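STU0660 (Streptococcus thermophilus, PDB 3ZTH) belongs to the large Csn2 proteins of CRISPR-mediated bacterial immunity, binds magnesium and probably binds DNA. Local coordinates at residues N28-K31 / Y32-Q36; I62-E65 / A66-V70; R332-T336 / P337-L341. One frame throughout, in Å; residues are numbered along the deposited sequence.

The three contacts follow one another along the chain, and none touches another. Contact 1 is the first turns of helix 28-43 and lies nearest the metal: the side chain of Asn28 is about 4 Å from a bound magnesium, and that of Lys31 about 4 Å from the magnesium ligand Asp240. Contact 2, a hairpin, lies away from the metal, its centre about 20 Å from that of contact 1 and its nearest atoms about 7 Å away; its Ile62 and Val70 pack on the later part of the same helix. Contact 3 leads into the C-terminal helix, its centre about 38 Å from that of contact 1 and about 50 Å from that of contact 2. Like contact 1, it touches the second subunit.

Contact 1 of 3, residues N28-K31 / Y32-Q36; sequences NELK and YYTWQ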
loop_
_atom_site.group_PDB
_atom_site.type_symbol
_atom_site.label_atom_id
_atom_site.label_comp_id
_atom_site.label_asym_id
_atom_site.label_seq_id
_atom_site.Cartn_x
_atom_site.Cartn_y
_atom_site.Cartn_z
ATOM N N ASN A 28 -40.743 6.190 -6.970
ATOM C CA ASN A 28 -39.405 6.580 -6.544
ATOM C C ASN A 28 -38.339 5.492 -6.649
ATOM O O ASN A 28 -37.212 5.763 -7.060
ATOM C CB ASN A 28 -39.465 7.147 -5.127
ATOM C CG ASN A 28 -40.186 8.481 -5.078
ATOM O OD1 ASN A 28 -40.541 9.037 -6.122
ATOM N ND2 ASN A 28 -40.402 9.009 -3.874
ATOM N N GLU A 29 -38.693 4.265 -6.297
ATOM C CA GLU A 29 -37.744 3.167 -6.368
ATOM C C GLU A 29 -37.275 2.973 -7.805
ATOM O O GLU A 29 -36.084 2.833 -8.072
ATOM C CB GLU A 29 -38.388 1.888 -5.841
ATOM C CG GLU A 29 -39.033 2.073 -4.471
ATOM C CD GLU A 29 -40.517 2.453 -4.536
ATOM O OE1 GLU A 29 -40.892 3.412 -5.258
ATOM O OE2 GLU A 29 -41.315 1.779 -3.846
ATOM N N LEU A 30 -38.217 2.977 -8.737
ATOM C CA LEU A 30 -37.859 2.789 -10.129
ATOM C C LEU A 30 -36.975 3.946 -10.598
ATOM O O LEU A 30 -36.001 3.728 -11.316
ATOM C CB LEU A 30 -39.121 2.678 -10.996
ATOM C CG LEU A 30 -38.879 2.568 -12.505
ATOM C CD1 LEU A 30 -38.174 1.268 -12.839
ATOM C CD2 LEU A 30 -40.209 2.657 -13.231
ATOM N N LYS A 31 -37.315 5.169 -10.191
ATOM C CA LYS A 31 -36.520 6.337 -10.574
ATOM C C LYS A 31 -35.108 6.138 -10.060
ATOM O O LYS A 31 -34.130 6.371 -10.772
ATOM C CB LYS A 31 -37.099 7.640 -9.981
ATOM C CG LYS A 31 -38.438 8.053 -10.600
ATOM C CD LYS A 31 -38.851 9.494 -10.275
ATOM C CE LYS A 31 -39.277 9.658 -8.833
ATOM N NZ LYS A 31 -39.786 11.031 -8.593
ATOM N N TYR A 32 -35.011 5.671 -8.823
ATOM C CA TYR A 32 -33.712 5.460 -8.216
ATOM C C TYR A 32 -32.911 4.400 -8.946
ATOM O O TYR A 32 -31.714 4.566 -9.174
ATOM C CB TYR A 32 -33.862 5.079 -6.742
ATOM C CG TYR A 32 -32.547 5.121 -6.001
ATOM C CD1 TYR A 32 -32.091 6.307 -5.432
ATOM C CD2 TYR A 32 -31.743 3.989 -5.895
ATOM C CE1 TYR A 32 -30.872 6.370 -4.775
ATOM C CE2 TYR A 32 -30.516 4.037 -5.240
ATOM C CZ TYR A 32 -30.086 5.236 -4.680
ATOM O OH TYR A 32 -28.880 5.304 -4.012
ATOM N N TYR A 33 -33.577 3.308 -9.299
ATOM C CA TYR A 33 -32.933 2.222 -10.013
ATOM C C TYR A 33 -32.423 2.731 -11.357
ATOM O O TYR A 33 -31.313 2.413 -11.768
ATOM C CB TYR A 33 -33.920 1.080 -10.249
ATOM C CG TYR A 33 -33.370 0.044 -11.189
ATOM C CD1 TYR A 33 -32.470 -0.918 -10.741
ATOM C CD2 TYR A 33 -33.697 0.062 -12.545
ATOM C CE1 TYR A 33 -31.897 -1.845 -11.628
ATOM C CE2 TYR A 33 -33.133 -0.855 -13.440
ATOM C CZ TYR A 33 -32.233 -1.805 -12.970
ATOM O OH TYR A 33 -31.680 -2.716 -13.837
ATOM N N THR A 34 -33.248 3.514 -12.039
ATOM C CA THR A 34 -32.888 4.058 -13.332
ATOM C C THR A 34 -31.649 4.937 -13.171
ATOM O O THR A 34 -30.723 4.874 -13.991
ATOM C CB THR A 34 -34.047 4.864 -13.919
ATOM O OG1 THR A 34 -35.218 4.038 -13.957
ATOM C CG2 THR A 34 -33.724 5.315 -15.331
ATOM N N TRP A 35 -31.621 5.731 -12.100
ATOM C CA TRP A 35 -30.462 6.588 -11.827
ATOM C C TRP A 35 -29.207 5.749 -11.550
ATOM O O TRP A 35 -28.120 6.062 -12.035
ATOM C CB TRP A 35 -30.711 7.500 -10.613
ATOM C CG TRP A 35 -29.456 8.205 -10.194
ATOM C CD1 TRP A 35 -28.852 9.245 -10.840
ATOM C CD2 TRP A 35 -28.560 7.820 -9.141
ATOM N NE1 TRP A 35 -27.635 9.522 -10.269
ATOM C CE2 TRP A 35 -27.427 8.666 -9.225
ATOM C CE3 TRP A 35 -28.598 6.838 -8.141
ATOM C CZ2 TRP A 35 -26.341 8.562 -8.346
ATOM C CZ3 TRP A 35 -27.516 6.730 -7.262
ATOM C CH2 TRP A 35 -26.401 7.590 -7.373
ATOM N N GLN A 36 -29.358 4.691 -10.762
ATOM C CA GLN A 36 -28.227 3.835 -10.406
ATOM C C GLN A 36 -27.583 3.192 -11.630
ATOM O O GLN A 36 -26.364 3.112 -11.732
ATOM C CB GLN A 36 -28.687 2.750 -9.422
ATOM C CG GLN A 36 -27.569 1.891 -8.829
ATOM C CD GLN A 36 -26.611 2.686 -7.950
ATOM O OE1 GLN A 36 -25.586 3.189 -8.426
ATOM N NE2 GLN A 36 -26.950 2.817 -6.662
#
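Tyr32 leaves the helix with its CB 3.4 Å from Asn28 O, and its ring swings away from residues 28-31. CG lies anti to the backbone N (chi1 -169°), which turns one ring face to Trp35, whose CE3 stands 4.0 Å above the plane, displaced toward the rim. Phe83 of the second subunit meets the Tyr32 ring edge-to-face. On the Tyr33 ring, His7 packs edge-to-face while the OH bonds Gln6 O, and the Trp35 indole is fixed by a bond from NE1 to Asp79.

Regular i to i+4 bonds join the two halves, such as Tyr32 N to Asn28 O at 2.8 Å. Leu30 O is gripped twice, by Thr34 N at 2.9 Å and by Thr34 OG1 at 2.8 Å, and the two donors come from opposite faces of the carbonyl plane. The hydroxyl is 39° out of that plane, placed there because OG1 lies beside its own backbone N. Lys31 leads its NZ back to Gly25 O, and Asn28 ND2 bonds Ile210 O of the second subunit.

A helix that directly follows strand 20-24 of the central sheet, its first turn beside magnesium held by Gln26 and Asp240, is consistent with the P-loop position of the P-loop NTPase clan.

Contact 2 of 3, residues I62-E65 / A66-V70; sequences ILDE and AREIV
Asp64 and Glu68 close the hairpin with one backbone bond and one to a side chain: Asp64 N donates to Glu68 O at 2.8 Å, in the carbonyl plane, and Glu68 N answers to the side-chain OD1 of Asp64 at 3.1 Å, met from 57° above the carboxylate plane. CG of Asp64 sits between its backbone N and carbonyl carbon (chi1 57°), which folds the carboxylate back over the turn. The backbone carbonyl of this residue closes the turn, Arg67 N donating to Asp64 O at 2.8 Å. Asp64 to Arg67 form a type I turn, and Arg67, with positive phi (75°), makes the G1 bulge that completes a 3:5 hairpin. Its guanidinium curls back, NH1 giving a weak bond to Glu65 O.

The other oxygen, Asp64 OD2, accepts a hydrogen bond, 2.7 Å long, from a water that also donates to Ile69 O, so the carboxylate is tied to the far arm. A second water links OD2 weakly to Glu68 OE2. These two acid side chains run side by side, 5.5 Å apart from OD2 to OE2, and their like charges might raise the affinity of one for a proton. Farther along, Val70 N bonds Ile62 O at 2.8 Å, almost straight, and Leu63 CD2 packs against Ile69 CG1 at 3.7 Å.

Leu63 pairs its backbone with Phe4, placing the hairpin at an outer strand of the antiparallel sheet, where Arg67 also has a cation-pi contact with Phe4. Ile62 and Val70 pack on Phe42 of helix 28-43, whose Tyr41 hydroxyl bonds Val70 O.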
loop_
_atom_site.group_PDB
_atom_site.type_symbol
_atom_site.label_atom_id
_atom_site.label_comp_id
_atom_site.label_asym_id
_atom_site.label_seq_id
_atom_site.Cartn_x
_atom_site.Cartn_y
_atom_site.Cartn_z
ATOM N N ILE A 62 -27.858 -0.697 -22.247
ATOM C CA ILE A 62 -28.777 0.401 -22.558
ATOM C C ILE A 62 -28.872 0.489 -24.081
ATOM O O ILE A 62 -27.867 0.733 -24.758
ATOM C CB ILE A 62 -28.276 1.764 -22.020
ATOM C CG1 ILE A 62 -28.190 1.729 -20.493
ATOM C CG2 ILE A 62 -29.210 2.872 -22.478
ATOM C CD1 ILE A 62 -27.962 3.089 -19.855
ATOM N N LEU A 63 -30.075 0.292 -24.620
ATOM C CA LEU A 63 -30.279 0.320 -26.068
ATOM C C LEU A 63 -30.914 1.607 -26.563
ATOM O O LEU A 63 -31.592 2.304 -25.806
ATOM C CB LEU A 63 -31.164 -0.855 -26.495
ATOM C CG LEU A 63 -30.754 -2.220 -25.935
ATOM C CD1 LEU A 63 -31.785 -3.266 -26.340
ATOM C CD2 LEU A 63 -29.358 -2.591 -26.433
ATOM N N ASP A 64 -30.699 1.917 -27.840
ATOM C CA ASP A 64 -31.292 3.110 -28.439
ATOM C C ASP A 64 -32.572 2.710 -29.174
ATOM O O ASP A 64 -33.036 1.581 -29.053
ATOM C CB ASP A 64 -30.320 3.773 -29.415
ATOM C CG ASP A 64 -29.869 2.828 -30.514
ATOM O OD1 ASP A 64 -30.739 2.218 -31.175
ATOM O OD2 ASP A 64 -28.641 2.699 -30.720
ATOM N N GLU A 65 -33.138 3.642 -29.933
ATOM C CA GLU A 65 -34.370 3.396 -30.674
ATOM C C GLU A 65 -34.255 2.165 -31.557
ATOM O O GLU A 65 -35.136 1.305 -31.558
ATOM C CB GLU A 65 -34.716 4.596 -31.554
ATOM C CG GLU A 65 -34.612 5.951 -30.863
ATOM C CD GLU A 65 -33.206 6.559 -30.927
ATOM O OE1 GLU A 65 -32.273 6.015 -30.294
ATOM O OE2 GLU A 65 -33.042 7.590 -31.622
ATOM N N ALA A 66 -33.168 2.090 -32.313
ATOM C CA ALA A 66 -32.947 0.968 -33.217
ATOM C C ALA A 66 -32.668 -0.321 -32.458
ATOM O O ALA A 66 -32.496 -1.381 -33.058
ATOM C CB ALA A 66 -31.787 1.280 -34.155
ATOM N N ARG A 67 -32.632 -0.225 -31.135
ATOM C CA ARG A 67 -32.359 -1.377 -30.292
ATOM C C ARG A 67 -30.886 -1.750 -30.316
ATOM O O ARG A 67 -30.513 -2.889 -30.047
ATOM C CB ARG A 67 -33.214 -2.571 -30.716
ATOM C CG ARG A 67 -34.449 -2.751 -29.851
ATOM C CD ARG A 67 -35.316 -1.506 -29.818
ATOM N NE ARG A 67 -36.361 -1.612 -28.806
ATOM C CZ ARG A 67 -37.417 -0.813 -28.736
ATOM N NH1 ARG A 67 -37.581 0.163 -29.621
ATOM N NH2 ARG A 67 -38.316 -0.993 -27.781
ATOM N N GLU A 68 -30.049 -0.775 -30.644
ATOM C CA GLU A 68 -28.612 -0.987 -30.670
ATOM C C GLU A 68 -28.037 -0.581 -29.319
ATOM O O GLU A 68 -28.664 0.168 -28.560
ATOM C CB GLU A 68 -27.970 -0.145 -31.765
ATOM C CG GLU A 68 -28.444 -0.494 -33.144
ATOM C CD GLU A 68 -27.298 -0.861 -34.053
ATOM O OE1 GLU A 68 -26.538 -1.796 -33.694
ATOM O OE2 GLU A 68 -27.162 -0.216 -35.118
ATOM N N ILE A 69 -26.836 -1.065 -29.026
ATOM C CA ILE A 69 -26.199 -0.747 -27.764
ATOM C C ILE A 69 -25.591 0.646 -27.748
ATOM O O ILE A 69 -24.869 1.035 -28.668
ATOM C CB ILE A 69 -25.111 -1.778 -27.417
ATOM C CG1 ILE A 69 -25.770 -3.115 -27.079
ATOM C CG2 ILE A 69 -24.286 -1.293 -26.245
ATOM C CD1 ILE A 69 -24.789 -4.217 -26.710
ATOM N N VAL A 70 -25.906 1.397 -26.700
ATOM C CA VAL A 70 -25.374 2.740 -26.536
ATOM C C VAL A 70 -24.066 2.573 -25.781
ATOM O O VAL A 70 -24.068 2.155 -24.635
ATOM C CB VAL A 70 -26.328 3.614 -25.706
ATOM C CG1 VAL A 70 -25.773 5.028 -25.590
ATOM C CG2 VAL A 70 -27.703 3.625 -26.347
HETATM O O HOH W 1 -25.935 2.723 -30.551
HETATM O O HOH W 2 -28.332 2.902 -34.077
#

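Contact 3 of 3, residues R332-T336 / P337-L341; sequences RCSQT and PDKEL
Lys339, at the start of the C-terminal helix 339-345, reaches back along the irregular segment that leads into it and sets its NZ 2.8 Å from Ser334 O. The arrangement is a helix start held to its own lead-in by a lysine side chain. NZ comes from 58° above the carbonyl plane. The chain is fully extended beyond CG, and this straightness lets it span the five residues back to Ser334. On the way its methylenes run alongside the Thr336 carbonyl, CG lying 3.3 Å from Thr336 O and CE 3.4 Å from the same oxygen. The amino group also lies over Ser334 CB.

Behind this first shell, the hydroxyls of the lead-in are joined: Thr336 OG1 donates to Ser334 OG at 3.0 Å, which ties the residues on which the lysine rests. Pro337 follows directly, the CG2 of Thr336 lying 3.5 Å from its CD. Asp338 holds the N-cap position, yet its side chain makes no capping bond; its OD2 bonds Ser280 OG of the second subunit.

The same subunit meets the segment at further points. Cys333 makes backbone hydrogen bonds to it and packs on its Leu346, while Thr336 packs on its Val313 and Lys339 on its Gln343. Near the far end of the lysine, Cys333 SG lies 4.0 Å from Lys339 NZ.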
loop_
_atom_site.group_PDB
_atom_site.type_symbol
_atom_site.label_atom_id
_atom_site.label_comp_id
_atom_site.label_asym_id
_atom_site.label_seq_id
_atom_site.Cartn_x
_atom_site.Cartn_y
_atom_site.Cartn_z
ATOM N N ARG A 332 -61.701 11.748 -7.361
ATOM C CA ARG A 332 -63.149 11.851 -7.212
ATOM C C ARG A 332 -63.545 13.137 -6.498
ATOM O O ARG A 332 -62.878 13.580 -5.560
ATOM C CB ARG A 332 -63.716 10.643 -6.449
ATOM C CG ARG A 332 -63.995 9.391 -7.294
ATOM C CD ARG A 332 -62.744 8.557 -7.553
ATOM N NE ARG A 332 -63.062 7.291 -8.217
ATOM C CZ ARG A 332 -62.160 6.395 -8.622
ATOM N NH1 ARG A 332 -60.860 6.609 -8.439
ATOM N NH2 ARG A 332 -62.562 5.277 -9.214
ATOM N N CYS A 333 -64.642 13.729 -6.956
ATOM C CA CYS A 333 -65.156 14.971 -6.394
ATOM C C CYS A 333 -65.161 14.984 -4.872
ATOM O O CYS A 333 -65.721 14.091 -4.238
ATOM C CB CYS A 333 -66.575 15.214 -6.909
ATOM S SG CYS A 333 -67.368 16.678 -6.224
ATOM N N SER A 334 -64.539 16.006 -4.293
ATOM C CA SER A 334 -64.486 16.143 -2.839
ATOM C C SER A 334 -65.886 16.082 -2.221
ATOM O O SER A 334 -66.872 16.505 -2.832
ATOM C CB SER A 334 -63.818 17.470 -2.460
ATOM O OG SER A 334 -63.931 17.730 -1.070
ATOM N N GLN A 335 -65.968 15.552 -1.005
ATOM C CA GLN A 335 -67.243 15.439 -0.303
ATOM C C GLN A 335 -67.266 16.305 0.953
ATOM O O GLN A 335 -67.592 15.831 2.046
ATOM C CB GLN A 335 -67.511 13.983 0.072
ATOM C CG GLN A 335 -67.912 13.100 -1.094
ATOM C CD GLN A 335 -67.963 11.638 -0.704
ATOM O OE1 GLN A 335 -66.926 11.008 -0.479
ATOM N NE2 GLN A 335 -69.172 11.093 -0.603
ATOM N N THR A 336 -66.917 17.577 0.787
ATOM C CA THR A 336 -66.901 18.517 1.901
ATOM C C THR A 336 -68.188 19.339 1.903
ATOM O O THR A 336 -68.621 19.839 0.862
ATOM C CB THR A 336 -65.689 19.469 1.806
ATOM O OG1 THR A 336 -64.484 18.700 1.693
ATOM C CG2 THR A 336 -65.607 20.352 3.050
ATOM N N PRO A 337 -68.825 19.476 3.077
ATOM C CA PRO A 337 -70.068 20.241 3.210
ATOM C C PRO A 337 -69.871 21.760 3.150
ATOM O O PRO A 337 -68.798 22.271 3.479
ATOM C CB PRO A 337 -70.605 19.777 4.562
ATOM C CG PRO A 337 -69.349 19.550 5.347
ATOM C CD PRO A 337 -68.468 18.825 4.351
ATOM N N ASP A 338 -70.917 22.466 2.725
ATOM C CA ASP A 338 -70.908 23.926 2.618
ATOM C C ASP A 338 -69.700 24.484 1.872
ATOM O O ASP A 338 -68.987 25.346 2.390
ATOM C CB ASP A 338 -70.971 24.565 4.011
ATOM C CG ASP A 338 -72.181 24.108 4.812
ATOM O OD1 ASP A 338 -73.293 24.621 4.560
ATOM O OD2 ASP A 338 -72.021 23.230 5.689
ATOM N N LYS A 339 -69.471 24.008 0.653
ATOM C CA LYS A 339 -68.339 24.491 -0.124
ATOM C C LYS A 339 -68.502 25.954 -0.489
ATOM O O LYS A 339 -67.523 26.676 -0.633
ATOM C CB LYS A 339 -68.153 23.649 -1.390
ATOM C CG LYS A 339 -67.623 22.254 -1.101
ATOM C CD LYS A 339 -67.377 21.454 -2.363
ATOM C CE LYS A 339 -66.815 20.082 -2.020
ATOM N NZ LYS A 339 -66.569 19.266 -3.236
ATOM N N GLU A 340 -69.745 26.395 -0.624
ATOM C CA GLU A 340 -70.010 27.781 -0.972
ATOM C C GLU A 340 -69.399 28.693 0.086
ATOM O O GLU A 340 -68.801 29.723 -0.232
ATOM C CB GLU A 340 -71.517 28.030 -1.045
ATOM C CG GLU A 340 -72.316 26.926 -1.722
ATOM C CD GLU A 340 -73.785 27.299 -1.905
ATOM O OE1 GLU A 340 -74.421 27.740 -0.915
ATOM O OE2 GLU A 340 -74.301 27.149 -3.037
ATOM N N LEU A 341 -69.553 28.306 1.347
ATOM C CA LEU A 341 -69.022 29.085 2.459
ATOM C C LEU A 341 -67.492 29.137 2.459
ATOM O O LEU A 341 -66.904 30.204 2.654
ATOM C CB LEU A 341 -69.528 28.501 3.781
ATOM C CG LEU A 341 -71.052 28.517 3.916
ATOM C CD1 LEU A 341 -71.480 27.789 5.174
ATOM C CD2 LEU A 341 -71.531 29.956 3.940
#